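PDB 4UWM: 3,6-diketocamphane 1,6-monooxygenase from Pseudomonas putida, which catalyses the FMNH2-dependent Baeyer-Villiger oxygenation of a diketocamphane to a lactone, a step by which the bacterium grows on (-)-camphor. Local coordinates for residues 38-44 with 71-77; 23-27 with 59-63; 120-124 with 136-142. One frame throughout, in Å; residues are numbered along the deposited sequence. Where two conformers were deposited one is given.

Interactions 1 and 2 are neighbouring layers of one barrel wall. Helix 19-35, strand 40-43, helix 57-65 and strand 72-79 follow one another along the chain, so the segments of the two contacts alternate: interaction 1 pairs the strands, interaction 2 the helices that cover them, with centres about 12 Å apart. They touch directly, Ile43 CD1 lying 3.7 Å from Leu60 CD2 and Phe73 CB 3.6 Å from Ile61 CG2. Interaction 3 comes later in the chain, about 27 Å from the first and 30 Å from the second, centre to centre. Interaction 1 carries flavin-binding residues, while interactions 2 and 3 each reach the second subunit of the homodimer.

Interaction 1. Residues 38-44 with 71-77; sequences IDSMMIS and IKFAPMA. With FMN (flavin mononucleotide), chain C; PG4 (tetraethylene glycol), chain D.
Two adjacent parallel strands of the TIM-barrel wall, the ends of the beta-alpha-beta unit running through helix 57-65, meet here and deliver their C-terminal ends to the flavin. Strands 40-43 and 72-75 lie 4.7 Å apart and 18° from parallel, joined by five backbone hydrogen bonds: Lys72 N to Asp39 O, Met41 N to Lys72 O, Ala74 N to Met41 O, Ile43 N to Ala74 O and Met76 N to Ile43 O. On one face, Met41 extends with CG anti to the backbone N, and its SD arrives at the edge of the Phe73 ring, 4.1 Å from CE1, a Met-aromatic contact. Ile43 CD1 approaches the same ring obliquely, and helices 19-35 and 57-65 pack over this face. At the N-terminal end, Ile71 CD1 reaches both Ile38 CG2 and Met41 CB.

Met42 lies on the other face, alongside Met76. Its chain is extended, whereas Met76, in the conformer given, bends at chi2 and chi3 (60° and 63°) and brings CE to 3.7 Å from Met42 SD. Lys72 NZ donates to O2, O3, O4 and O5 of a tetraethylene glycol, probably from the crystallisation liquor, and weakly to its O1; the glycol's O5 also donates to Asp39 OD2.

At the flavin end, FMN N3 donates to Met76 O over 2.9 Å. Ser44 OG, in the conformer given, sits 2.8 Å from that same carbonyl oxygen and 3.1 Å from FMN O4. The peptide between Met76 and Ala77 is cis, and Ala77 CB lies 3.6 Å from FMN O2. Holding the cofactor's pyrimidine edge at the C-terminal ends of barrel strands is typical of the TIM-barrel flavoenzymes of the bacterial luciferase family.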
# COMPACT_ATOMS: atom_id res chain seq x y z
N ILE A 38 -15.39 -4.73 -17.77
CA ILE A 38 -14.66 -5.87 -17.23
C ILE A 38 -14.97 -5.97 -15.71
O ILE A 38 -15.04 -4.97 -15.01
CB ILE A 38 -13.16 -5.81 -17.60
CG1 ILE A 38 -13.01 -6.12 -19.10
CG2 ILE A 38 -12.32 -6.78 -16.76
CD1 ILE A 38 -11.60 -5.98 -19.66
N ASP A 39 -15.24 -7.19 -15.25
CA ASP A 39 -15.80 -7.43 -13.92
C ASP A 39 -14.76 -7.31 -12.78
O ASP A 39 -15.08 -6.83 -11.70
CB ASP A 39 -16.39 -8.84 -13.85
CG ASP A 39 -17.07 -9.11 -12.52
OD1 ASP A 39 -17.95 -8.32 -12.15
OD2 ASP A 39 -16.72 -10.11 -11.84
N SER A 40 -13.55 -7.78 -13.04
CA SER A 40 -12.52 -7.84 -12.00
C SER A 40 -11.14 -7.62 -12.58
O SER A 40 -10.89 -7.93 -13.75
CB SER A 40 -12.59 -9.17 -11.24
OG SER A 40 -12.33 -10.25 -12.10
N MET A 41 -10.23 -7.07 -11.77
CA MET A 41 -8.83 -6.99 -12.15
C MET A 41 -7.99 -7.60 -11.04
O MET A 41 -8.06 -7.14 -9.91
CB MET A 41 -8.43 -5.53 -12.40
CG MET A 41 -6.95 -5.36 -12.78
SD MET A 41 -6.61 -3.60 -12.97
CE MET A 41 -4.89 -3.62 -13.52
N MET A 42 -7.26 -8.66 -11.37
CA MET A 42 -6.35 -9.35 -10.45
C MET A 42 -4.94 -8.77 -10.65
O MET A 42 -4.52 -8.57 -11.79
CB MET A 42 -6.33 -10.85 -10.75
CG MET A 42 -7.66 -11.56 -10.41
SD MET A 42 -7.60 -13.31 -10.83
CE MET A 42 -9.32 -13.78 -10.55
N ILE A 43 -4.23 -8.50 -9.55
CA ILE A 43 -2.85 -7.95 -9.64
C ILE A 43 -1.93 -8.79 -8.80
O ILE A 43 -2.16 -8.95 -7.59
CB ILE A 43 -2.81 -6.46 -9.22
CG1 ILE A 43 -3.84 -5.68 -10.03
CG2 ILE A 43 -1.38 -5.89 -9.39
CD1 ILE A 43 -4.23 -4.33 -9.51
N SER A 44 -0.88 -9.32 -9.42
CA SER A 44 0.03 -10.24 -8.74
C SER A 44 1.11 -9.54 -7.91
O SER A 44 1.25 -8.33 -7.96
CB SER A 44 0.66 -11.23 -9.73
OG SER A 44 -0.34 -11.97 -10.40
N ILE A 71 -15.56 -2.04 -11.34
CA ILE A 71 -14.65 -3.17 -11.39
C ILE A 71 -14.25 -3.56 -9.96
O ILE A 71 -14.14 -2.69 -9.09
CB ILE A 71 -13.41 -2.84 -12.29
CG1 ILE A 71 -12.68 -4.11 -12.72
CG2 ILE A 71 -12.53 -1.76 -11.65
CD1 ILE A 71 -11.79 -3.91 -13.93
N LYS A 72 -14.08 -4.86 -9.72
CA LYS A 72 -13.62 -5.40 -8.46
C LYS A 72 -12.11 -5.69 -8.55
O LYS A 72 -11.62 -6.14 -9.59
CB LYS A 72 -14.36 -6.70 -8.12
CG LYS A 72 -15.88 -6.57 -8.06
CD LYS A 72 -16.46 -7.92 -7.67
CE LYS A 72 -17.94 -8.03 -8.00
NZ LYS A 72 -18.41 -9.35 -7.50
N PHE A 73 -11.39 -5.48 -7.45
CA PHE A 73 -9.93 -5.73 -7.44
C PHE A 73 -9.55 -6.88 -6.53
O PHE A 73 -10.21 -7.10 -5.52
CB PHE A 73 -9.19 -4.48 -6.96
CG PHE A 73 -9.33 -3.31 -7.86
CD1 PHE A 73 -8.47 -3.15 -8.95
CD2 PHE A 73 -10.27 -2.33 -7.61
CE1 PHE A 73 -8.58 -2.05 -9.78
CE2 PHE A 73 -10.38 -1.21 -8.45
CZ PHE A 73 -9.54 -1.08 -9.54
N ALA A 74 -8.49 -7.60 -6.87
CA ALA A 74 -7.93 -8.61 -5.99
C ALA A 74 -6.43 -8.68 -6.13
O ALA A 74 -5.92 -8.79 -7.25
CB ALA A 74 -8.53 -9.99 -6.27
N PRO A 75 -5.71 -8.66 -4.99
CA PRO A 75 -4.34 -9.14 -5.07
C PRO A 75 -4.38 -10.62 -5.40
O PRO A 75 -5.19 -11.38 -4.82
CB PRO A 75 -3.79 -8.88 -3.64
CG PRO A 75 -4.99 -8.91 -2.77
CD PRO A 75 -6.13 -8.35 -3.61
N MET A 76 -3.52 -11.05 -6.32
CA MET A 76 -3.52 -12.44 -6.77
C MET A 76 -2.09 -12.95 -6.97
O MET A 76 -1.60 -13.05 -8.11
CB MET A 76 -4.34 -12.59 -8.06
CG MET A 76 -4.61 -14.03 -8.48
SD MET A 76 -5.53 -14.93 -7.21
CE MET A 76 -7.07 -13.98 -7.21
N ALA A 77 -1.40 -13.29 -5.88
CA ALA A 77 -1.94 -13.34 -4.50
C ALA A 77 -1.04 -12.60 -3.52
O ALA A 77 0.18 -12.51 -3.72
CB ALA A 77 -2.02 -14.81 -4.08
N1 FMN C . 0.21 -17.76 -8.55
C2 FMN C . -0.57 -16.72 -8.12
O2 FMN C . -0.87 -16.65 -6.91
N3 FMN C . -1.03 -15.77 -8.94
C4 FMN C . -0.76 -15.76 -10.25
O4 FMN C . -1.22 -14.85 -10.97
C4A FMN C . 0.08 -16.85 -10.82
N5 FMN C . 0.41 -16.91 -12.13
C5A FMN C . 1.17 -17.92 -12.63
C6 FMN C . 1.48 -17.95 -13.99
C7 FMN C . 2.27 -18.97 -14.52
C7M FMN C . 2.59 -18.99 -15.99
C8 FMN C . 2.79 -20.04 -13.61
C8M FMN C . 3.64 -21.17 -14.12
C9 FMN C . 2.48 -20.01 -12.25
C9A FMN C . 1.69 -18.99 -11.72
N10 FMN C . 1.37 -18.96 -10.33
C10 FMN C . 0.57 -17.89 -9.86
C1' FMN C . 1.88 -19.99 -9.42
C2' FMN C . 0.86 -21.10 -9.18
O2' FMN C . -0.39 -20.49 -8.88
C3' FMN C . 1.29 -21.99 -8.02
O3' FMN C . 2.02 -23.11 -8.56
C4' FMN C . 0.08 -22.46 -7.21
O4' FMN C . -0.35 -21.41 -6.33
C5' FMN C . 0.33 -23.73 -6.42
O5' FMN C . -0.16 -24.79 -7.24
P FMN C . -0.42 -26.28 -6.73
O1P FMN C . -0.95 -26.19 -5.33
O2P FMN C . -1.43 -26.73 -7.74
O3P FMN C . 0.94 -26.92 -6.84
O1 PG4 D . -21.13 -7.49 -7.46
C1 PG4 D . -21.91 -7.73 -6.27
C2 PG4 D . -21.06 -7.47 -5.03
O2 PG4 D . -19.89 -8.30 -5.03
C3 PG4 D . -19.00 -7.94 -3.97
C4 PG4 D . -18.10 -9.11 -3.59
O3 PG4 D . -17.57 -9.72 -4.76
C5 PG4 D . -16.28 -10.26 -4.52
C6 PG4 D . -16.09 -11.48 -5.40
O4 PG4 D . -15.97 -11.09 -6.76
C7 PG4 D . -15.70 -12.23 -7.56
C8 PG4 D . -15.71 -11.84 -9.04
O5 PG4 D . -16.92 -11.13 -9.35

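Interaction 2. Residues 23-27 with 59-63; sequences FDWGI and LLIAA
Phe23, on helix 19-35, reaches across to helix 57-65 with its ring. From CB, CG is set roughly anti to the backbone N (chi1 -156°), which carries the ring over to the facing helix. CE1 settles 3.6 Å from Leu60 CA and also meets the CB atoms of Leu59 and Leu60. CZ, at the far end, comes to 3.5 Å from Leu59 O, which lies at the ring edge, and to 3.6 Å from Ala63 CB; CE2 touches the same methyl.

One turn on, the side chains of Ile27 and Leu60 run alongside one another with opposite headings. Leu60 CD1 rests 3.6 Å from Ile27 CG1 and also against the peptide joining Gly26 to Ile27. A side chain at Gly26 would collide with Leu60 CD2, and its absence admits the leucine, with the short helical segments 9.7 Å apart and crossing at -51°. Ile27 CD1 adds a contact to Ala63 CB.

Ile98 of the second subunit packs on Phe23, and Leu59 meets its own counterpart there. No hydrogen bond crosses between 23-27 and 59-63, and Leu59 O is already taken by Ala63 N: between these two segments the contact is apolar and rests on shape fit.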
# COMPACT_ATOMS: atom_id res chain seq x y z
N PHE A 23 3.44 1.51 -12.91
CA PHE A 23 2.34 2.00 -12.07
C PHE A 23 1.30 2.76 -12.91
O PHE A 23 0.10 2.50 -12.82
CB PHE A 23 2.90 2.83 -10.91
CG PHE A 23 1.99 2.90 -9.69
CD1 PHE A 23 1.81 1.78 -8.89
CD2 PHE A 23 1.35 4.11 -9.35
CE1 PHE A 23 1.00 1.85 -7.76
CE2 PHE A 23 0.53 4.18 -8.23
CZ PHE A 23 0.35 3.04 -7.44
N ASP A 24 1.78 3.64 -13.79
CA ASP A 24 0.93 4.37 -14.74
C ASP A 24 0.11 3.43 -15.64
O ASP A 24 -1.11 3.59 -15.78
CB ASP A 24 1.78 5.35 -15.57
CG ASP A 24 0.93 6.41 -16.31
OD1 ASP A 24 -0.13 6.84 -15.79
OD2 ASP A 24 1.35 6.81 -17.40
N TRP A 25 0.77 2.43 -16.22
CA TRP A 25 0.10 1.43 -17.04
C TRP A 25 -0.98 0.64 -16.27
O TRP A 25 -2.09 0.40 -16.78
CB TRP A 25 1.15 0.48 -17.66
CG TRP A 25 0.59 -0.67 -18.53
CD1 TRP A 25 0.95 -1.99 -18.50
CD2 TRP A 25 -0.37 -0.55 -19.59
NE1 TRP A 25 0.24 -2.71 -19.44
CE2 TRP A 25 -0.57 -1.84 -20.12
CE3 TRP A 25 -1.10 0.52 -20.13
CZ2 TRP A 25 -1.46 -2.09 -21.19
CZ3 TRP A 25 -2.00 0.27 -21.18
CH2 TRP A 25 -2.17 -1.03 -21.70
N GLY A 26 -0.65 0.26 -15.03
CA GLY A 26 -1.65 -0.40 -14.17
C GLY A 26 -2.90 0.43 -13.94
O GLY A 26 -4.01 -0.10 -14.07
N ILE A 27 -2.74 1.71 -13.62
CA ILE A 27 -3.88 2.60 -13.36
C ILE A 27 -4.70 2.81 -14.66
O ILE A 27 -5.93 2.68 -14.64
CB ILE A 27 -3.46 3.97 -12.75
CG1 ILE A 27 -2.83 3.79 -11.35
CG2 ILE A 27 -4.67 4.92 -12.66
CD1 ILE A 27 -2.11 5.04 -10.84
N LEU A 59 -0.93 -1.20 -3.51
CA LEU A 59 -0.67 0.20 -3.87
C LEU A 59 -1.39 0.60 -5.16
O LEU A 59 -1.98 1.70 -5.25
CB LEU A 59 0.83 0.51 -4.00
CG LEU A 59 1.75 0.35 -2.78
CD1 LEU A 59 3.10 1.02 -3.02
CD2 LEU A 59 1.15 0.90 -1.53
N LEU A 60 -1.36 -0.29 -6.13
CA LEU A 60 -2.00 -0.04 -7.41
C LEU A 60 -3.52 -0.07 -7.25
O LEU A 60 -4.23 0.78 -7.79
CB LEU A 60 -1.54 -1.08 -8.43
CG LEU A 60 -2.20 -1.05 -9.81
CD1 LEU A 60 -2.13 0.35 -10.43
CD2 LEU A 60 -1.57 -2.10 -10.69
N ILE A 61 -4.02 -1.04 -6.48
CA ILE A 61 -5.46 -1.12 -6.20
C ILE A 61 -5.95 0.17 -5.53
O ILE A 61 -6.95 0.76 -5.95
CB ILE A 61 -5.79 -2.33 -5.30
CG1 ILE A 61 -5.51 -3.65 -6.02
CG2 ILE A 61 -7.25 -2.25 -4.83
CD1 ILE A 61 -5.60 -4.93 -5.16
N ALA A 62 -5.22 0.61 -4.50
CA ALA A 62 -5.55 1.86 -3.83
C ALA A 62 -5.53 3.08 -4.76
O ALA A 62 -6.41 3.96 -4.68
CB ALA A 62 -4.63 2.08 -2.63
N ALA A 63 -4.53 3.13 -5.64
CA ALA A 63 -4.42 4.23 -6.61
C ALA A 63 -5.54 4.26 -7.67
O ALA A 63 -5.87 5.32 -8.18
CB ALA A 63 -3.06 4.22 -7.29

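Interaction 3. Residues 120-124 with 136-142; sequences GIRNA and TKNLNDM
This is a partly buried, water-bridged contact between the loop after helix 113-118 and the start of helix 139-155, on either side of a disordered connection, towards the periphery of the chain. Ile121 is its apolar centre. Met142 comes end-on to it, with SD 3.8 Å from Ile121 CG1 and CE close to both CG1 and CD1, while Ile121 CG2 lies 3.8 Å from Leu139 CD2 and also brushes Lys137 CB. CG2 is the branch set anti to the backbone N, and with CG1 beside that N (chi1 -58°) the two arms part to serve different partners. Leu139 spreads likewise, its CD1 resting on Ala124 CB. Cutting Ile121 back to an alanine would probably open a gap before Leu139 and Met142, leaving the Met142 thioether less firmly held on that side.

Gly120, with its positive phi, is the C-prime residue of the Schellman motif that closes helix 113-118. Its O receives a weak hydrogen bond from Lys137 NZ, whose stronger partner is Asp167 of the second subunit. At the start of helix 139-155, Asn138 is the N-cap: its OD1 accepts from Asp141 N over 2.9 Å, in the carbonyl plane.

Waters span the backbones. Water 1 donates to Arg122 O and accepts from Lys137 N, each over 3.0 Å, and water 3 similarly links Ala124 O to Leu139 N; water 2 lies between Arg122 O and Lys137 O. No direct backbone hydrogen bond joins the two segments, so their polar link rests on solvent and one weak lysine bond around a small apolar centre.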
# COMPACT_ATOMS: atom_id res chain seq x y z
N GLY A 120 13.25 -14.47 4.94
CA GLY A 120 13.74 -15.31 6.04
C GLY A 120 13.44 -16.78 5.96
O GLY A 120 13.62 -17.49 6.94
N ILE A 121 12.96 -17.24 4.79
CA ILE A 121 12.60 -18.64 4.61
C ILE A 121 13.62 -19.28 3.67
O ILE A 121 13.61 -19.02 2.47
CB ILE A 121 11.18 -18.83 4.03
CG1 ILE A 121 10.12 -18.18 4.90
CG2 ILE A 121 10.85 -20.31 3.90
CD1 ILE A 121 9.46 -16.96 4.28
N ARG A 122 14.51 -20.10 4.24
CA ARG A 122 15.57 -20.73 3.46
C ARG A 122 15.18 -22.15 3.05
O ARG A 122 14.42 -22.81 3.76
CB ARG A 122 16.87 -20.76 4.25
CG ARG A 122 17.55 -19.42 4.40
CD ARG A 122 18.74 -19.53 5.35
NE ARG A 122 18.34 -19.80 6.73
CZ ARG A 122 19.15 -19.69 7.78
NH1 ARG A 122 20.42 -19.32 7.61
NH2 ARG A 122 18.70 -19.94 9.00
N ASN A 123 15.71 -22.60 1.92
CA ASN A 123 15.38 -23.93 1.34
C ASN A 123 13.89 -24.10 1.04
O ASN A 123 13.28 -25.11 1.42
CB ASN A 123 15.87 -25.08 2.24
CG ASN A 123 17.29 -24.89 2.72
OD1 ASN A 123 17.53 -24.77 3.92
ND2 ASN A 123 18.23 -24.83 1.78
N ALA A 124 13.32 -23.11 0.35
CA ALA A 124 11.86 -22.97 0.16
C ALA A 124 11.16 -24.16 -0.52
O ALA A 124 10.08 -24.57 -0.08
CB ALA A 124 11.57 -21.69 -0.60
N THR A 136 13.90 -26.23 9.27
CA THR A 136 13.44 -25.45 8.12
C THR A 136 11.99 -25.01 8.34
O THR A 136 11.23 -25.66 9.05
CB THR A 136 13.51 -26.26 6.80
OG1 THR A 136 14.49 -27.29 6.92
CG2 THR A 136 13.88 -25.34 5.63
N LYS A 137 11.63 -23.90 7.71
CA LYS A 137 10.26 -23.38 7.75
C LYS A 137 9.42 -23.96 6.62
O LYS A 137 9.92 -24.22 5.53
CB LYS A 137 10.29 -21.85 7.67
CG LYS A 137 11.22 -21.19 8.67
CD LYS A 137 10.99 -19.69 8.77
CE LYS A 137 12.14 -19.00 9.49
NZ LYS A 137 11.87 -17.56 9.74
N ASN A 138 8.13 -24.13 6.86
CA ASN A 138 7.25 -24.67 5.83
C ASN A 138 6.27 -23.60 5.32
O ASN A 138 5.41 -23.13 6.07
CB ASN A 138 6.48 -25.86 6.37
CG ASN A 138 5.60 -26.51 5.33
OD1 ASN A 138 4.46 -26.12 5.11
ND2 ASN A 138 6.14 -27.53 4.67
N LEU A 139 6.37 -23.25 4.04
CA LEU A 139 5.55 -22.16 3.48
C LEU A 139 4.05 -22.40 3.61
O LEU A 139 3.32 -21.50 3.98
CB LEU A 139 5.93 -21.84 2.03
CG LEU A 139 7.32 -21.22 1.81
CD1 LEU A 139 7.73 -21.33 0.35
CD2 LEU A 139 7.40 -19.78 2.28
N ASN A 140 3.59 -23.62 3.35
CA ASN A 140 2.14 -23.92 3.46
C ASN A 140 1.61 -23.83 4.89
O ASN A 140 0.48 -23.39 5.11
CB ASN A 140 1.81 -25.28 2.82
CG ASN A 140 1.99 -25.28 1.30
OD1 ASN A 140 1.68 -24.29 0.61
ND2 ASN A 140 2.48 -26.38 0.78
N ASP A 141 2.42 -24.25 5.86
CA ASP A 141 2.08 -24.10 7.28
C ASP A 141 2.02 -22.61 7.65
O ASP A 141 1.13 -22.18 8.40
CB ASP A 141 3.11 -24.77 8.18
CG ASP A 141 3.08 -26.30 8.09
OD1 ASP A 141 2.08 -26.86 7.59
OD2 ASP A 141 4.07 -26.92 8.54
N MET A 142 2.97 -21.83 7.13
CA MET A 142 2.94 -20.37 7.25
C MET A 142 1.64 -19.77 6.71
O MET A 142 1.02 -18.94 7.38
CB MET A 142 4.18 -19.72 6.62
CG MET A 142 5.44 -20.12 7.33
SD MET A 142 6.96 -19.45 6.65
CE MET A 142 7.01 -17.83 7.44
O HOH W 1 13.77 -22.05 6.57
O HOH W 2 11.83 -23.60 3.57
O HOH W 3 8.16 -24.79 2.13